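Local coordinates for protein dihydrolipoyl dehydrogenase (Elizabethkingia anophelis NUHP1, PDB 6UZI) that probably catalyses the NAD(+)-dependent reoxidation of dihydrolipoyl groups carried on lysines of partner proteins, using one bound FAD per subunit, at residues Phe240-Gly248 with Val258-Val268; Gly194-Leu202 with Leu229-Phe240. All blocks are in the same frame, centred on the assembly; numbering follows the deposited sequence.

Contact 1: residues Phe240-Gly248 with Val258-Val268; sequences FMLSTAVSG and VTAKDKKGEDV. With EDO (1,2-ethanediol), chain I.
A classic beta bulge interrupts the antiparallel hairpin of strands 245-252 and 255-261, where Ser247 and Gly248 both face Thr259 in the three-stranded sheet appended to the Rossmann-type domain that probably binds NAD(+). Thr259 O accepts from two consecutive amides, Ser247 N at 2.8 Å in an almost straight bond (171° at the hydrogen) and Gly248 N by a more bent one. The Ser247 hydroxyl, turned between its own N and carbonyl carbon (chi1 58°), adds a weak bond to the same oxygen. Thr259 N in turn donates to Gly248 O, completing the pair on the far side of the bulge. Before it the pairing is regular: Ala245 and Lys261 form a hydrogen-bonded pair through both amides, Ala245 N lying 2.8 Å from Lys261 O.

The non-hydrogen-bonded pair Val246 and Ala260 points to the opposite face from Ala245 and Lys261. There Val246 CG1 meets Val258 CG1 at 3.7 Å, and Thr244 CG2 rests on Ala260 CB; Val211 of strand 207-211 touches both Thr244 and Val246, so this face is turned to the Rossmann sheet. Near the Asp262-Gly265 type I turn, Ser243 CB meets Lys263 CB directly, and a water bridges Leu242 O and Lys263 N. Val246 N donates to O2 of a 1,2-ethanediol, probably from the crystallisation liquor, 3.1 Å away.

Contact 2: residues Gly194-Leu202 with Leu229-Phe240; sequences GLELGSVYL and LQKTLKKQGMKF
Helix 192-203, which begins at the glycine-rich turn of the probable NAD(+) site in the Rossmann-type domain, meets helix 223-236 through leucines, with Met238, just after the second helix, packing beside them; no hydrogen bond joins the two segments. The local helix axes run 23° apart and no nearer than 11.5 Å, a separation bridged by side chains. Leu195 divides its branches: CD1 meets Leu229 CD2 at 3.9 Å, while CD2 lies in the plane of the Phe240 ring, at its edge, 3.8 Å from Phe240 CE2. Leu233 CD1 also approaches Leu195 CD2, the two side chains crossing at about a right angle.

Met238 reaches across to helix 192-203. Its chain is extended as far as SD and then bends (chi3 -72°), bringing Met238 CE to 3.6 Å from Ser199 N, against the helix backbone at Gly198. The Ser199 hydroxyl turns back to its own helix, bonding to Leu195 O at 2.8 Å; that carbonyl also takes Ser199 N, from the other face of its plane. The polar hydroxyl is thus satisfied while it touches Leu233 CD2.

At the far end, Leu202 packs against the Schellman motif that terminates helix 223-236 at Gly237. With CG anti to the backbone N (chi1 177°), Leu202 CD2 sits 3.3 Å from Gln236 O and CD1 lies against the Gly237 backbone. Strand 207-211 adjoins this layer through Val208, which touches Leu202 and Met238, and Val210, which touches Met238 and Phe240; helix 55-73 covers another side of helix 192-203, at Glu196 and Val200.

Phe240 belongs to both segment ranges, though it touches across contact 2 alone: strand 239-241, at one edge of the five-stranded parallel sheet, ends the second segment of contact 2 and begins the first segment of contact 1. The contact centres are about 19 Å apart, and they touch where Leu242 CD1 packs 3.7 Å from Gln230 OE1. Segment 194-202 holds Gly194, Leu195 and Glu196 of the predicted NAD(+) site, of which Leu195 takes part in the packing, its side chain about 11 Å from bound FAD. The side chain of Thr244 comes within about 7 Å of that of Glu212, another predicted NAD(+) residue, so contact 2 includes part of the probable dinucleotide site and contact 1 lies near it.

Contact 1: residues Phe240-Gly248 with Val258-Val268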
loop_
_atom_site.group_PDB
_atom_site.type_symbol
_atom_site.label_atom_id
_atom_site.label_comp_id
_atom_site.label_asym_id
_atom_site.label_seq_id
_atom_site.Cartn_x
_atom_site.Cartn_y
_atom_site.Cartn_z
ATOM N N PHE A 240 -19.597 18.317 -11.007
ATOM C CA PHE A 240 -18.590 19.372 -11.024
ATOM C C PHE A 240 -19.058 20.534 -11.885
ATOM O O PHE A 240 -19.388 20.349 -13.062
ATOM C CB PHE A 240 -17.254 18.847 -11.545
ATOM C CG PHE A 240 -16.585 17.890 -10.613
ATOM C CD1 PHE A 240 -16.820 16.529 -10.712
ATOM C CD2 PHE A 240 -15.729 18.348 -9.629
ATOM C CE1 PHE A 240 -16.207 15.642 -9.845
ATOM C CE2 PHE A 240 -15.118 17.472 -8.769
ATOM C CZ PHE A 240 -15.362 16.112 -8.879
ATOM N N MET A 241 -19.031 21.731 -11.305
ATOM C CA MET A 241 -19.318 22.993 -11.983
ATOM C C MET A 241 -18.033 23.814 -11.919
ATOM O O MET A 241 -17.829 24.598 -10.992
ATOM C CB MET A 241 -20.481 23.699 -11.338
ATOM C CG MET A 241 -21.831 23.114 -11.713
ATOM S SD MET A 241 -23.181 23.996 -10.915
ATOM C CE MET A 241 -24.468 22.753 -10.943
ATOM N N LEU A 242 -17.150 23.608 -12.887
ATOM C CA LEU A 242 -15.846 24.253 -12.887
ATOM C C LEU A 242 -15.907 25.614 -13.575
ATOM O O LEU A 242 -16.891 25.963 -14.229
ATOM C CB LEU A 242 -14.815 23.352 -13.576
ATOM C CG LEU A 242 -14.649 21.925 -13.039
ATOM C CD1 LEU A 242 -13.494 21.201 -13.714
ATOM C CD2 LEU A 242 -14.476 21.928 -11.530
ATOM N N SER A 243 -14.830 26.389 -13.404
ATOM C CA SER A 243 -14.679 27.721 -14.008
ATOM C C SER A 243 -15.881 28.613 -13.714
ATOM O O SER A 243 -16.389 29.322 -14.587
ATOM C CB SER A 243 -14.447 27.614 -15.517
ATOM O OG SER A 243 -13.321 26.811 -15.824
ATOM N N THR A 244 -16.327 28.595 -12.463
ATOM C CA THR A 244 -17.568 29.248 -12.064
ATOM C C THR A 244 -17.277 30.140 -10.866
ATOM O O THR A 244 -16.818 29.657 -9.828
ATOM C CB THR A 244 -18.641 28.204 -11.732
ATOM O OG1 THR A 244 -18.817 27.341 -12.858
ATOM C CG2 THR A 244 -19.960 28.867 -11.435
ATOM N N ALA A 245 -17.549 31.433 -11.007
ATOM C CA ALA A 245 -17.196 32.423 -9.997
ATOM C C ALA A 245 -18.407 32.676 -9.108
ATOM O O ALA A 245 -19.383 33.291 -9.541
ATOM C CB ALA A 245 -16.717 33.716 -10.651
ATOM N N VAL A 246 -18.333 32.190 -7.867
ATOM C CA VAL A 246 -19.415 32.365 -6.908
ATOM C C VAL A 246 -19.452 33.815 -6.460
ATOM O O VAL A 246 -18.407 34.446 -6.255
ATOM C CB VAL A 246 -19.243 31.420 -5.705
ATOM C CG1 VAL A 246 -20.329 31.665 -4.674
ATOM C CG2 VAL A 246 -19.250 29.977 -6.149
ATOM N N SER A 247 -20.661 34.363 -6.345
ATOM C CA SER A 247 -20.849 35.713 -5.858
ATOM C C SER A 247 -21.747 35.796 -4.633
ATOM O O SER A 247 -21.853 36.878 -4.039
ATOM C CB SER A 247 -21.436 36.598 -6.966
ATOM O OG SER A 247 -22.674 36.073 -7.431
ATOM N N GLY A 248 -22.374 34.700 -4.220
ATOM C CA GLY A 248 -23.256 34.746 -3.072
ATOM C C GLY A 248 -23.572 33.370 -2.545
ATOM O O GLY A 248 -23.662 32.401 -3.306
ATOM N N VAL A 258 -26.424 29.059 -3.717
ATOM C CA VAL A 258 -25.130 29.539 -4.190
ATOM C C VAL A 258 -25.346 30.159 -5.562
ATOM O O VAL A 258 -25.778 29.472 -6.494
ATOM C CB VAL A 258 -24.098 28.398 -4.251
ATOM C CG1 VAL A 258 -22.788 28.867 -4.857
ATOM C CG2 VAL A 258 -23.876 27.802 -2.875
ATOM N N THR A 259 -25.063 31.455 -5.688
ATOM C CA THR A 259 -25.211 32.167 -6.953
ATOM C C THR A 259 -23.834 32.469 -7.530
ATOM O O THR A 259 -22.912 32.818 -6.789
ATOM C CB THR A 259 -26.020 33.469 -6.800
ATOM O OG1 THR A 259 -25.418 34.326 -5.818
ATOM C CG2 THR A 259 -27.452 33.172 -6.409
ATOM N N ALA A 260 -23.697 32.319 -8.849
ATOM C CA ALA A 260 -22.399 32.445 -9.503
ATOM C C ALA A 260 -22.590 32.738 -10.989
ATOM O O ALA A 260 -23.708 32.756 -11.505
ATOM C CB ALA A 260 -21.570 31.169 -9.307
ATOM N N LYS A 261 -21.469 32.937 -11.684
ATOM C CA LYS A 261 -21.456 33.093 -13.132
ATOM C C LYS A 261 -20.433 32.122 -13.705
ATOM O O LYS A 261 -19.374 31.906 -13.111
ATOM C CB LYS A 261 -21.143 34.532 -13.557
ATOM C CG LYS A 261 -22.301 35.484 -13.341
ATOM C CD LYS A 261 -22.031 36.856 -13.935
ATOM C CE LYS A 261 -23.205 37.813 -13.723
ATOM N NZ LYS A 261 -24.409 37.444 -14.528
ATOM N N ASP A 262 -20.752 31.546 -14.865
ATOM C CA ASP A 262 -19.916 30.527 -15.481
ATOM C C ASP A 262 -18.920 31.178 -16.437
ATOM O O ASP A 262 -18.856 32.404 -16.561
ATOM C CB ASP A 262 -20.792 29.478 -16.173
ATOM C CG ASP A 262 -21.598 30.042 -17.347
ATOM O OD1 ASP A 262 -21.446 31.234 -17.699
ATOM O OD2 ASP A 262 -22.412 29.282 -17.914
ATOM N N LYS A 263 -18.142 30.358 -17.144
ATOM C CA LYS A 263 -17.092 30.909 -17.988
ATOM C C LYS A 263 -17.658 31.683 -19.169
ATOM O O LYS A 263 -16.981 32.578 -19.685
ATOM C CB LYS A 263 -16.158 29.793 -18.459
ATOM C CG LYS A 263 -16.787 28.790 -19.402
ATOM C CD LYS A 263 -16.057 27.469 -19.314
ATOM C CE LYS A 263 -15.548 26.986 -20.664
ATOM N NZ LYS A 263 -14.397 26.036 -20.481
ATOM N N LYS A 264 -18.889 31.385 -19.582
ATOM C CA LYS A 264 -19.563 32.153 -20.623
ATOM C C LYS A 264 -20.271 33.385 -20.068
ATOM O O LYS A 264 -20.914 34.109 -20.832
ATOM C CB LYS A 264 -20.548 31.262 -21.391
ATOM N N GLY A 265 -20.184 33.634 -18.760
ATOM C CA GLY A 265 -20.817 34.787 -18.150
ATOM C C GLY A 265 -22.259 34.608 -17.724
ATOM O O GLY A 265 -22.860 35.568 -17.225
ATOM N N GLU A 266 -22.844 33.431 -17.932
ATOM C CA GLU A 266 -24.244 33.207 -17.600
ATOM C C GLU A 266 -24.433 32.929 -16.111
ATOM O O GLU A 266 -23.527 32.453 -15.420
ATOM C CB GLU A 266 -24.815 32.059 -18.433
ATOM C CG GLU A 266 -25.106 32.447 -19.883
ATOM C CD GLU A 266 -25.382 31.243 -20.766
ATOM O OE1 GLU A 266 -25.024 30.114 -20.365
ATOM O OE2 GLU A 266 -25.957 31.424 -21.861
ATOM N N ASP A 267 -25.631 33.244 -15.623
ATOM C CA ASP A 267 -25.962 33.063 -14.216
ATOM C C ASP A 267 -26.125 31.587 -13.878
ATOM O O ASP A 267 -26.612 30.795 -14.689
ATOM C CB ASP A 267 -27.244 33.820 -13.883
ATOM C CG ASP A 267 -27.019 35.313 -13.766
ATOM O OD1 ASP A 267 -25.847 35.740 -13.797
ATOM O OD2 ASP A 267 -28.016 36.059 -13.667
ATOM N N VAL A 268 -25.693 31.218 -12.676
ATOM C CA VAL A 268 -25.780 29.852 -12.177
ATOM C C VAL A 268 -26.351 29.872 -10.766
ATOM O O VAL A 268 -25.972 30.718 -9.947
ATOM C CB VAL A 268 -24.395 29.180 -12.195
ATOM C CG1 VAL A 268 -24.475 27.775 -11.633
ATOM C CG2 VAL A 268 -23.822 29.187 -13.612
HETATM C C1 EDO I . -15.476 33.336 -5.823
HETATM O O1 EDO I . -14.557 34.366 -5.443
HETATM C C2 EDO I . -14.732 32.250 -6.599
HETATM O O2 EDO I . -15.579 31.109 -6.827
HETATM O O HOH W 1 -18.063 27.393 -16.693
HETATM O O HOH W 2 -14.257 24.346 -17.557
#

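Contact 2: residues Gly194-Leu202 with Leu229-Phe240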
loop_
_atom_site.group_PDB
_atom_site.type_symbol
_atom_site.label_atom_id
_atom_site.label_comp_id
_atom_site.label_asym_id
_atom_site.label_seq_id
_atom_site.Cartn_x
_atom_site.Cartn_y
_atom_site.Cartn_z
ATOM N N GLY A 194 -12.375 19.585 0.377
ATOM C CA GLY A 194 -13.715 19.482 -0.177
ATOM C C GLY A 194 -13.940 18.181 -0.924
ATOM O O GLY A 194 -14.974 17.533 -0.756
ATOM N N LEU A 195 -12.965 17.768 -1.743
ATOM C CA LEU A 195 -13.101 16.510 -2.476
ATOM C C LEU A 195 -13.117 15.308 -1.539
ATOM O O LEU A 195 -13.847 14.340 -1.781
ATOM C CB LEU A 195 -11.970 16.360 -3.493
ATOM C CG LEU A 195 -11.872 17.359 -4.642
ATOM C CD1 LEU A 195 -10.647 17.072 -5.491
ATOM C CD2 LEU A 195 -13.137 17.295 -5.488
ATOM N N GLU A 196 -12.325 15.346 -0.460
ATOM C CA GLU A 196 -12.310 14.216 0.468
ATOM C C GLU A 196 -13.634 14.102 1.215
ATOM O O GLU A 196 -14.262 13.036 1.225
ATOM C CB GLU A 196 -11.142 14.350 1.443
ATOM C CG GLU A 196 -9.793 13.948 0.875
ATOM C CD GLU A 196 -8.661 14.142 1.877
ATOM O OE1 GLU A 196 -8.949 14.456 3.057
ATOM O OE2 GLU A 196 -7.481 13.992 1.482
ATOM N N LEU A 197 -14.083 15.201 1.834
ATOM C CA LEU A 197 -15.343 15.173 2.574
ATOM C C LEU A 197 -16.533 15.003 1.644
ATOM O O LEU A 197 -17.554 14.430 2.042
ATOM C CB LEU A 197 -15.491 16.432 3.416
ATOM C CG LEU A 197 -14.436 16.529 4.514
ATOM C CD1 LEU A 197 -14.661 17.748 5.385
ATOM C CD2 LEU A 197 -14.404 15.265 5.346
ATOM N N GLY A 198 -16.437 15.508 0.417
ATOM C CA GLY A 198 -17.473 15.224 -0.560
ATOM C C GLY A 198 -17.570 13.742 -0.861
ATOM O O GLY A 198 -18.666 13.192 -0.981
ATOM N N SER A 199 -16.419 13.065 -0.969
ATOM C CA SER A 199 -16.442 11.620 -1.183
ATOM C C SER A 199 -17.100 10.898 -0.018
ATOM O O SER A 199 -17.840 9.931 -0.218
ATOM C CB SER A 199 -15.031 11.079 -1.401
ATOM O OG SER A 199 -14.414 11.681 -2.515
ATOM N N VAL A 200 -16.828 11.345 1.210
ATOM C CA VAL A 200 -17.432 10.720 2.386
ATOM C C VAL A 200 -18.947 10.701 2.248
ATOM O O VAL A 200 -19.587 9.643 2.288
ATOM C CB VAL A 200 -16.997 11.451 3.668
ATOM C CG1 VAL A 200 -17.877 11.044 4.837
ATOM C CG2 VAL A 200 -15.538 11.171 3.975
ATOM N N TYR A 201 -19.542 11.874 2.030
ATOM C CA TYR A 201 -20.995 11.949 2.058
ATOM C C TYR A 201 -21.624 11.488 0.745
ATOM O O TYR A 201 -22.757 10.993 0.753
ATOM C CB TYR A 201 -21.428 13.370 2.433
ATOM C CG TYR A 201 -21.067 13.715 3.865
ATOM C CD1 TYR A 201 -20.017 14.588 4.156
ATOM C CD2 TYR A 201 -21.749 13.142 4.925
ATOM C CE1 TYR A 201 -19.671 14.889 5.465
ATOM C CE2 TYR A 201 -21.413 13.438 6.237
ATOM C CZ TYR A 201 -20.377 14.310 6.497
ATOM O OH TYR A 201 -20.056 14.597 7.796
ATOM N N LEU A 202 -20.905 11.597 -0.377
ATOM C CA LEU A 202 -21.382 10.983 -1.612
ATOM C C LEU A 202 -21.635 9.499 -1.399
ATOM O O LEU A 202 -22.684 8.969 -1.779
ATOM C CB LEU A 202 -20.376 11.198 -2.741
ATOM C CG LEU A 202 -20.752 10.527 -4.066
ATOM C CD1 LEU A 202 -21.818 11.309 -4.798
ATOM C CD2 LEU A 202 -19.528 10.388 -4.944
ATOM N N LEU A 229 -8.800 11.970 -11.802
ATOM C CA LEU A 229 -9.591 12.092 -10.580
ATOM C C LEU A 229 -10.997 12.590 -10.883
ATOM O O LEU A 229 -11.979 12.032 -10.383
ATOM C CB LEU A 229 -8.908 13.023 -9.576
ATOM C CG LEU A 229 -9.607 13.136 -8.209
ATOM C CD1 LEU A 229 -9.771 11.766 -7.551
ATOM C CD2 LEU A 229 -8.868 14.087 -7.282
ATOM N N GLN A 230 -11.121 13.603 -11.738
ATOM C CA GLN A 230 -12.457 14.069 -12.093
ATOM C C GLN A 230 -13.234 12.978 -12.812
ATOM O O GLN A 230 -14.439 12.823 -12.593
ATOM C CB GLN A 230 -12.383 15.339 -12.940
ATOM C CG GLN A 230 -13.743 16.011 -13.129
ATOM C CD GLN A 230 -13.705 17.176 -14.104
ATOM O OE1 GLN A 230 -12.638 17.691 -14.437
ATOM N NE2 GLN A 230 -14.877 17.604 -14.556
ATOM N N LYS A 231 -12.552 12.198 -13.656
ATOM C CA LYS A 231 -13.204 11.105 -14.376
ATOM C C LYS A 231 -13.778 10.053 -13.422
ATOM O O LYS A 231 -14.913 9.594 -13.604
ATOM C CB LYS A 231 -12.205 10.464 -15.340
ATOM C CG LYS A 231 -12.748 9.319 -16.162
ATOM C CD LYS A 231 -11.655 8.759 -17.060
ATOM C CE LYS A 231 -11.852 7.266 -17.286
ATOM N NZ LYS A 231 -10.816 6.646 -18.169
ATOM N N THR A 232 -13.029 9.687 -12.378
ATOM C CA THR A 232 -13.501 8.632 -11.485
ATOM C C THR A 232 -14.521 9.174 -10.493
ATOM O O THR A 232 -15.481 8.480 -10.144
ATOM C CB THR A 232 -12.311 7.960 -10.760
ATOM O OG1 THR A 232 -12.787 6.934 -9.877
ATOM C CG2 THR A 232 -11.495 8.959 -9.948
ATOM N N LEU A 233 -14.338 10.409 -10.032
ATOM C CA LEU A 233 -15.304 10.984 -9.105
ATOM C C LEU A 233 -16.659 11.207 -9.775
ATOM O O LEU A 233 -17.705 10.982 -9.154
ATOM C CB LEU A 233 -14.736 12.276 -8.518
ATOM C CG LEU A 233 -13.623 12.085 -7.479
ATOM C CD1 LEU A 233 -13.102 13.419 -6.958
ATOM C CD2 LEU A 233 -14.090 11.210 -6.324
ATOM N N LYS A 234 -16.663 11.608 -11.054
ATOM C CA LYS A 234 -17.925 11.679 -11.788
ATOM C C LYS A 234 -18.572 10.309 -11.872
ATOM O O LYS A 234 -19.788 10.174 -11.699
ATOM C CB LYS A 234 -17.730 12.229 -13.214
ATOM C CG LYS A 234 -17.484 13.749 -13.382
ATOM C CD LYS A 234 -17.676 14.158 -14.869
ATOM C CE LYS A 234 -17.212 15.584 -15.184
ATOM N NZ LYS A 234 -18.172 16.623 -14.757
ATOM N N LYS A 235 -17.765 9.279 -12.123
ATOM C CA LYS A 235 -18.283 7.923 -12.202
ATOM C C LYS A 235 -18.912 7.505 -10.888
ATOM O O LYS A 235 -19.853 6.708 -10.883
ATOM C CB LYS A 235 -17.157 6.966 -12.609
ATOM C CG LYS A 235 -17.584 5.536 -12.901
ATOM C CD LYS A 235 -16.374 4.707 -13.319
ATOM C CE LYS A 235 -15.841 3.846 -12.191
ATOM N NZ LYS A 235 -15.242 2.592 -12.738
ATOM N N GLN A 236 -18.440 8.060 -9.776
ATOM C CA GLN A 236 -18.974 7.750 -8.457
ATOM C C GLN A 236 -20.209 8.566 -8.109
ATOM O O GLN A 236 -20.853 8.276 -7.096
ATOM C CB GLN A 236 -17.896 7.991 -7.405
ATOM C CG GLN A 236 -16.684 7.110 -7.602
ATOM C CD GLN A 236 -15.541 7.473 -6.694
ATOM O OE1 GLN A 236 -15.739 7.946 -5.574
ATOM N NE2 GLN A 236 -14.321 7.292 -7.191
ATOM N N GLY A 237 -20.547 9.576 -8.903
ATOM C CA GLY A 237 -21.741 10.365 -8.679
ATOM C C GLY A 237 -21.498 11.824 -8.363
ATOM O O GLY A 237 -22.472 12.590 -8.275
ATOM N N MET A 238 -20.251 12.251 -8.178
ATOM C CA MET A 238 -20.000 13.651 -7.872
ATOM C C MET A 238 -20.217 14.498 -9.122
ATOM O O MET A 238 -19.877 14.095 -10.239
ATOM C CB MET A 238 -18.580 13.839 -7.335
ATOM C CG MET A 238 -18.392 15.095 -6.490
ATOM S SD MET A 238 -16.790 15.147 -5.660
ATOM C CE MET A 238 -16.959 13.901 -4.385
ATOM N N LYS A 239 -20.808 15.669 -8.933
ATOM C CA LYS A 239 -21.022 16.625 -10.007
ATOM C C LYS A 239 -20.032 17.776 -9.869
ATOM O O LYS A 239 -19.646 18.147 -8.758
ATOM C CB LYS A 239 -22.464 17.160 -9.987
ATOM C CG LYS A 239 -23.547 16.102 -10.213
ATOM C CD LYS A 239 -23.798 15.866 -11.695
ATOM C CE LYS A 239 -24.728 14.678 -11.939
ATOM N NZ LYS A 239 -24.039 13.351 -11.802
ATOM N N PHE A 240 -19.597 18.317 -11.007
ATOM C CA PHE A 240 -18.590 19.372 -11.024
ATOM C C PHE A 240 -19.058 20.534 -11.885
ATOM O O PHE A 240 -19.388 20.349 -13.062
ATOM C CB PHE A 240 -17.254 18.847 -11.545
ATOM C CG PHE A 240 -16.585 17.890 -10.613
ATOM C CD1 PHE A 240 -16.820 16.529 -10.712
ATOM C CD2 PHE A 240 -15.729 18.348 -9.629
ATOM C CE1 PHE A 240 -16.207 15.642 -9.845
ATOM C CE2 PHE A 240 -15.118 17.472 -8.769
ATOM C CZ PHE A 240 -15.362 16.112 -8.879
#